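Local coordinates for protein putative epimerase (PDB 4LW8) that probably acts as an NAD(P)-dependent sugar-nucleotide epimerase or dehydratase in the biosynthesis of bacterial lipopolysaccharide O-antigen, at residues I180-G192 and R222-Y234. Sequence-based numbering, arbitrary orientation.
Sequences IVIARPFNYTGVG and RDFSDVRDVTAAY
Y188 projects against V227 and V230 on the first turn of helix 227-234. Its ring fills the hollow between them. V230 CG2 packs against Y188 CB at 3.7 Å, and V227 CG2 reaches CE1 at 3.8 Å. With chi1 at 64°, CG sits between the backbone N and the carbonyl carbon, which sets the ring across V230 at about a right angle, with V230 CG1 over one face.

Farther down the helix, Y234 brings its ring to A183, with CE1 3.6 Å from the methyl CB. Its hydroxyl end lies against the P185 ring, OH to CG 3.3 Å. V230 CG1 covers one face of the Y234 ring. A water bridges the hydroxyls of Y188 and Y234, and T30 also bonds to Y188.

Short parallel strands join the backbones. S225 N donates to N187 O, T189 N to S225 O at 3.0 Å, and V227 N to T189 O at 2.9 Å. N187 turns to the side of the sheet where F224 lies, and its CB meets F224 CD1 at 3.6 Å. Its ND2 donates to D223 O, which lies in the amide plane. G190, with no side chain, brings its CA to 4.1 Å from V227 CG1.

D226 caps the helix through R228 N and forms a two-pronged salt bridge with R228.

The contact joins strand 180-189, broken near F186, to strand 221-226 and its following helix within the Rossmann-type epimerase fold. Strand 130-134 backs A183 and Y234, strand 246-249 touches F186, and helix 308-321 packs on T189 and D226.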
loop_
_atom_site.group_PDB
_atom_site.type_symbol
_atom_site.label_atom_id
_atom_site.label_comp_id
_atom_site.label_asym_id
_atom_site.label_seq_id
_atom_site.Cartn_x
_atom_site.Cartn_y
_atom_site.Cartn_z
ATOM N N ILE A 180 10.541 14.230 6.011
ATOM C CA ILE A 180 9.481 13.962 5.038
ATOM C C ILE A 180 8.133 14.448 5.542
ATOM O O ILE A 180 7.702 14.085 6.633
ATOM C CB ILE A 180 9.393 12.448 4.708
ATOM C CG1 ILE A 180 10.678 11.998 4.007
ATOM C CG2 ILE A 180 8.151 12.130 3.820
ATOM C CD1 ILE A 180 10.824 10.480 3.867
ATOM N N VAL A 181 7.483 15.281 4.738
ATOM C CA VAL A 181 6.161 15.810 5.036
ATOM C C VAL A 181 5.213 15.292 3.976
ATOM O O VAL A 181 5.548 15.301 2.786
ATOM C CB VAL A 181 6.158 17.351 5.059
ATOM C CG1 VAL A 181 4.805 17.878 5.498
ATOM C CG2 VAL A 181 7.247 17.848 6.009
ATOM N N ILE A 182 4.046 14.813 4.404
ATOM C CA ILE A 182 3.081 14.259 3.464
ATOM C C ILE A 182 1.853 15.170 3.379
ATOM O O ILE A 182 1.269 15.541 4.399
ATOM C CB ILE A 182 2.650 12.809 3.857
ATOM C CG1 ILE A 182 3.855 11.845 3.819
ATOM C CG2 ILE A 182 1.543 12.333 2.918
ATOM C CD1 ILE A 182 3.606 10.473 4.443
ATOM N N ALA A 183 1.472 15.550 2.161
ATOM C CA ALA A 183 0.270 16.337 1.976
ATOM C C ALA A 183 -0.846 15.453 1.415
ATOM O O ALA A 183 -0.601 14.607 0.548
ATOM C CB ALA A 183 0.551 17.546 1.065
ATOM N N ARG A 184 -2.055 15.585 1.962
ATOM C CA ARG A 184 -3.233 14.936 1.378
ATOM C C ARG A 184 -4.200 15.987 0.847
ATOM O O ARG A 184 -5.144 16.362 1.542
ATOM C CB ARG A 184 -3.956 14.038 2.391
ATOM C CG ARG A 184 -3.231 12.757 2.739
ATOM C CD ARG A 184 -3.878 12.071 3.935
ATOM N NE ARG A 184 -3.218 10.811 4.245
ATOM C CZ ARG A 184 -3.455 10.091 5.338
ATOM N NH1 ARG A 184 -4.352 10.504 6.224
ATOM N NH2 ARG A 184 -2.789 8.958 5.539
ATOM N N PRO A 185 -3.957 16.482 -0.376
ATOM C CA PRO A 185 -4.853 17.500 -0.937
ATOM C C PRO A 185 -6.231 16.943 -1.219
ATOM O O PRO A 185 -6.369 15.814 -1.706
ATOM C CB PRO A 185 -4.160 17.899 -2.254
ATOM C CG PRO A 185 -3.361 16.649 -2.642
ATOM C CD PRO A 185 -2.852 16.143 -1.303
ATOM N N PHE A 186 -7.253 17.718 -0.911
ATOM C CA PHE A 186 -8.587 17.393 -1.411
ATOM C C PHE A 186 -8.674 17.906 -2.851
ATOM O O PHE A 186 -7.647 18.299 -3.405
ATOM C CB PHE A 186 -9.668 17.977 -0.495
ATOM C CG PHE A 186 -9.888 17.159 0.751
ATOM C CD1 PHE A 186 -8.869 17.016 1.690
ATOM C CD2 PHE A 186 -11.090 16.472 0.950
ATOM C CE1 PHE A 186 -9.046 16.234 2.827
ATOM C CE2 PHE A 186 -11.282 15.676 2.095
ATOM C CZ PHE A 186 -10.259 15.561 3.034
ATOM N N ASN A 187 -9.857 17.880 -3.465
ATOM C CA ASN A 187 -10.009 18.330 -4.854
ATOM C C ASN A 187 -9.562 19.760 -5.050
ATOM O O ASN A 187 -9.922 20.644 -4.271
ATOM C CB ASN A 187 -11.468 18.214 -5.320
ATOM C CG ASN A 187 -12.080 16.882 -4.949
ATOM O OD1 ASN A 187 -11.893 15.896 -5.654
ATOM N ND2 ASN A 187 -12.779 16.835 -3.813
ATOM N N TYR A 188 -8.809 20.004 -6.114
ATOM C CA TYR A 188 -8.441 21.371 -6.425
ATOM C C TYR A 188 -8.320 21.561 -7.920
ATOM O O TYR A 188 -8.146 20.600 -8.683
ATOM C CB TYR A 188 -7.142 21.770 -5.711
ATOM C CG TYR A 188 -5.889 21.011 -6.125
ATOM C CD1 TYR A 188 -5.052 21.505 -7.125
ATOM C CD2 TYR A 188 -5.524 19.821 -5.493
ATOM C CE1 TYR A 188 -3.892 20.833 -7.495
ATOM C CE2 TYR A 188 -4.369 19.142 -5.855
ATOM C CZ TYR A 188 -3.553 19.655 -6.856
ATOM O OH TYR A 188 -2.401 18.989 -7.211
ATOM N N THR A 189 -8.435 22.809 -8.339
ATOM C CA THR A 189 -8.519 23.097 -9.753
ATOM C C THR A 189 -8.019 24.508 -10.020
ATOM O O THR A 189 -7.621 25.219 -9.096
ATOM C CB THR A 189 -9.962 22.929 -10.279
ATOM O OG1 THR A 189 -9.948 22.913 -11.710
ATOM C CG2 THR A 189 -10.864 24.075 -9.795
ATOM N N GLY A 190 -8.008 24.901 -11.288
ATOM C CA GLY A 190 -7.516 26.215 -11.652
ATOM C C GLY A 190 -7.147 26.230 -13.114
ATOM O O GLY A 190 -7.320 25.219 -13.801
ATOM N N VAL A 191 -6.640 27.363 -13.591
ATOM C CA VAL A 191 -6.278 27.508 -14.999
ATOM C C VAL A 191 -5.160 26.536 -15.376
ATOM O O VAL A 191 -4.115 26.499 -14.720
ATOM C CB VAL A 191 -5.844 28.963 -15.316
ATOM C CG1 VAL A 191 -5.209 29.074 -16.713
ATOM C CG2 VAL A 191 -7.031 29.903 -15.185
ATOM N N GLY A 192 -5.398 25.744 -16.424
ATOM C CA GLY A 192 -4.416 24.792 -16.915
ATOM C C GLY A 192 -4.718 23.323 -16.613
ATOM O O GLY A 192 -4.074 22.430 -17.159
ATOM N N ARG A 222 -18.723 18.303 -2.247
ATOM C CA ARG A 222 -17.314 17.977 -2.047
ATOM C C ARG A 222 -16.478 19.245 -1.829
ATOM O O ARG A 222 -16.887 20.353 -2.182
ATOM C CB ARG A 222 -16.773 17.172 -3.238
ATOM C CG ARG A 222 -17.418 15.783 -3.414
ATOM C CD ARG A 222 -17.150 14.868 -2.219
ATOM N NE ARG A 222 -17.643 13.506 -2.439
ATOM C CZ ARG A 222 -18.790 13.023 -1.969
ATOM N NH1 ARG A 222 -19.588 13.782 -1.225
ATOM N NH2 ARG A 222 -19.135 11.769 -2.237
ATOM N N ASP A 223 -15.297 19.049 -1.252
ATOM C CA ASP A 223 -14.371 20.111 -0.871
ATOM C C ASP A 223 -13.496 20.481 -2.070
ATOM O O ASP A 223 -12.744 19.642 -2.563
ATOM C CB ASP A 223 -13.518 19.620 0.312
ATOM C CG ASP A 223 -12.638 20.703 0.919
ATOM O OD1 ASP A 223 -12.001 21.483 0.177
ATOM O OD2 ASP A 223 -12.564 20.752 2.163
ATOM N N PHE A 224 -13.602 21.723 -2.545
ATOM C CA PHE A 224 -12.792 22.194 -3.675
ATOM C C PHE A 224 -11.874 23.373 -3.307
ATOM O O PHE A 224 -12.282 24.290 -2.600
ATOM C CB PHE A 224 -13.682 22.623 -4.841
ATOM C CG PHE A 224 -14.471 21.506 -5.457
ATOM C CD1 PHE A 224 -13.890 20.657 -6.383
ATOM C CD2 PHE A 224 -15.810 21.331 -5.141
ATOM C CE1 PHE A 224 -14.624 19.623 -6.963
ATOM C CE2 PHE A 224 -16.554 20.307 -5.725
ATOM C CZ PHE A 224 -15.952 19.453 -6.635
ATOM N N SER A 225 -10.642 23.354 -3.808
ATOM C CA SER A 225 -9.688 24.444 -3.548
ATOM C C SER A 225 -9.105 24.991 -4.835
ATOM O O SER A 225 -9.115 24.336 -5.882
ATOM C CB SER A 225 -8.530 23.970 -2.645
ATOM O OG SER A 225 -9.002 23.522 -1.384
ATOM N N ASP A 226 -8.588 26.203 -4.734
ATOM C CA ASP A 226 -7.834 26.841 -5.790
ATOM C C ASP A 226 -6.401 26.302 -5.737
ATOM O O ASP A 226 -5.792 26.274 -4.666
ATOM C CB ASP A 226 -7.874 28.367 -5.588
ATOM C CG ASP A 226 -7.354 29.133 -6.771
ATOM O OD1 ASP A 226 -6.196 28.905 -7.182
ATOM O OD2 ASP A 226 -8.114 29.982 -7.285
ATOM N N VAL A 227 -5.873 25.865 -6.877
ATOM C CA VAL A 227 -4.495 25.370 -6.960
ATOM C C VAL A 227 -3.474 26.386 -6.386
ATOM O O VAL A 227 -2.460 25.998 -5.793
ATOM C CB VAL A 227 -4.119 25.004 -8.432
ATOM C CG1 VAL A 227 -4.156 26.242 -9.345
ATOM C CG2 VAL A 227 -2.762 24.320 -8.492
ATOM N N ARG A 228 -3.763 27.679 -6.508
ATOM C CA ARG A 228 -2.866 28.690 -5.969
ATOM C C ARG A 228 -2.826 28.631 -4.435
ATOM O O ARG A 228 -1.760 28.775 -3.839
ATOM C CB ARG A 228 -3.282 30.085 -6.439
ATOM C CG ARG A 228 -3.066 30.312 -7.923
ATOM C CD ARG A 228 -3.754 31.557 -8.421
ATOM N NE ARG A 228 -5.204 31.465 -8.271
ATOM C CZ ARG A 228 -6.040 32.435 -8.624
ATOM N NH1 ARG A 228 -5.561 33.560 -9.153
ATOM N NH2 ARG A 228 -7.343 32.285 -8.451
ATOM N N ASP A 229 -3.973 28.379 -3.803
ATOM C CA ASP A 229 -4.030 28.192 -2.352
ATOM C C ASP A 229 -3.307 26.920 -1.933
ATOM O O ASP A 229 -2.639 26.879 -0.896
ATOM C CB ASP A 229 -5.478 28.103 -1.844
ATOM C CG ASP A 229 -6.269 29.387 -2.046
ATOM O OD1 ASP A 229 -5.676 30.441 -2.358
ATOM O OD2 ASP A 229 -7.502 29.346 -1.856
ATOM N N VAL A 230 -3.473 25.865 -2.724
ATOM C CA VAL A 230 -2.880 24.575 -2.376
ATOM C C VAL A 230 -1.345 24.674 -2.401
ATOM O O VAL A 230 -0.658 24.236 -1.476
ATOM C CB VAL A 230 -3.366 23.460 -3.326
ATOM C CG1 VAL A 230 -2.510 22.192 -3.188
ATOM C CG2 VAL A 230 -4.872 23.151 -3.099
ATOM N N THR A 231 -0.804 25.286 -3.443
ATOM C CA THR A 231 0.642 25.390 -3.542
ATOM C C THR A 231 1.194 26.382 -2.504
ATOM O O THR A 231 2.323 26.217 -2.038
ATOM C CB THR A 231 1.068 25.748 -4.982
ATOM O OG1 THR A 231 0.392 26.933 -5.412
ATOM C CG2 THR A 231 0.697 24.589 -5.932
ATOM N N ALA A 232 0.413 27.400 -2.131
ATOM C CA ALA A 232 0.831 28.293 -1.042
ATOM C C ALA A 232 0.973 27.497 0.264
ATOM O O ALA A 232 1.901 27.717 1.030
ATOM C CB ALA A 232 -0.151 29.451 -0.866
ATOM N N ALA A 233 0.047 26.573 0.504
ATOM C CA ALA A 233 0.116 25.678 1.661
ATOM C C ALA A 233 1.324 24.739 1.583
ATOM O O ALA A 233 2.004 24.509 2.578
ATOM C CB ALA A 233 -1.177 24.859 1.767
ATOM N N TYR A 234 1.578 24.199 0.396
ATOM C CA TYR A 234 2.737 23.351 0.163
ATOM C C TYR A 234 4.030 24.102 0.536
ATOM O O TYR A 234 4.908 23.557 1.213
ATOM C CB TYR A 234 2.800 22.900 -1.303
ATOM C CG TYR A 234 1.834 21.778 -1.702
ATOM C CD1 TYR A 234 0.843 21.334 -0.829
ATOM C CD2 TYR A 234 1.935 21.159 -2.951
ATOM C CE1 TYR A 234 -0.032 20.310 -1.190
ATOM C CE2 TYR A 234 1.063 20.131 -3.324
ATOM C CZ TYR A 234 0.073 19.712 -2.427
ATOM O OH TYR A 234 -0.810 18.701 -2.777
HETATM O O HOH W 1 -9.975 21.001 -1.451
HETATM O O HOH W 2 -0.629 17.971 -5.266
#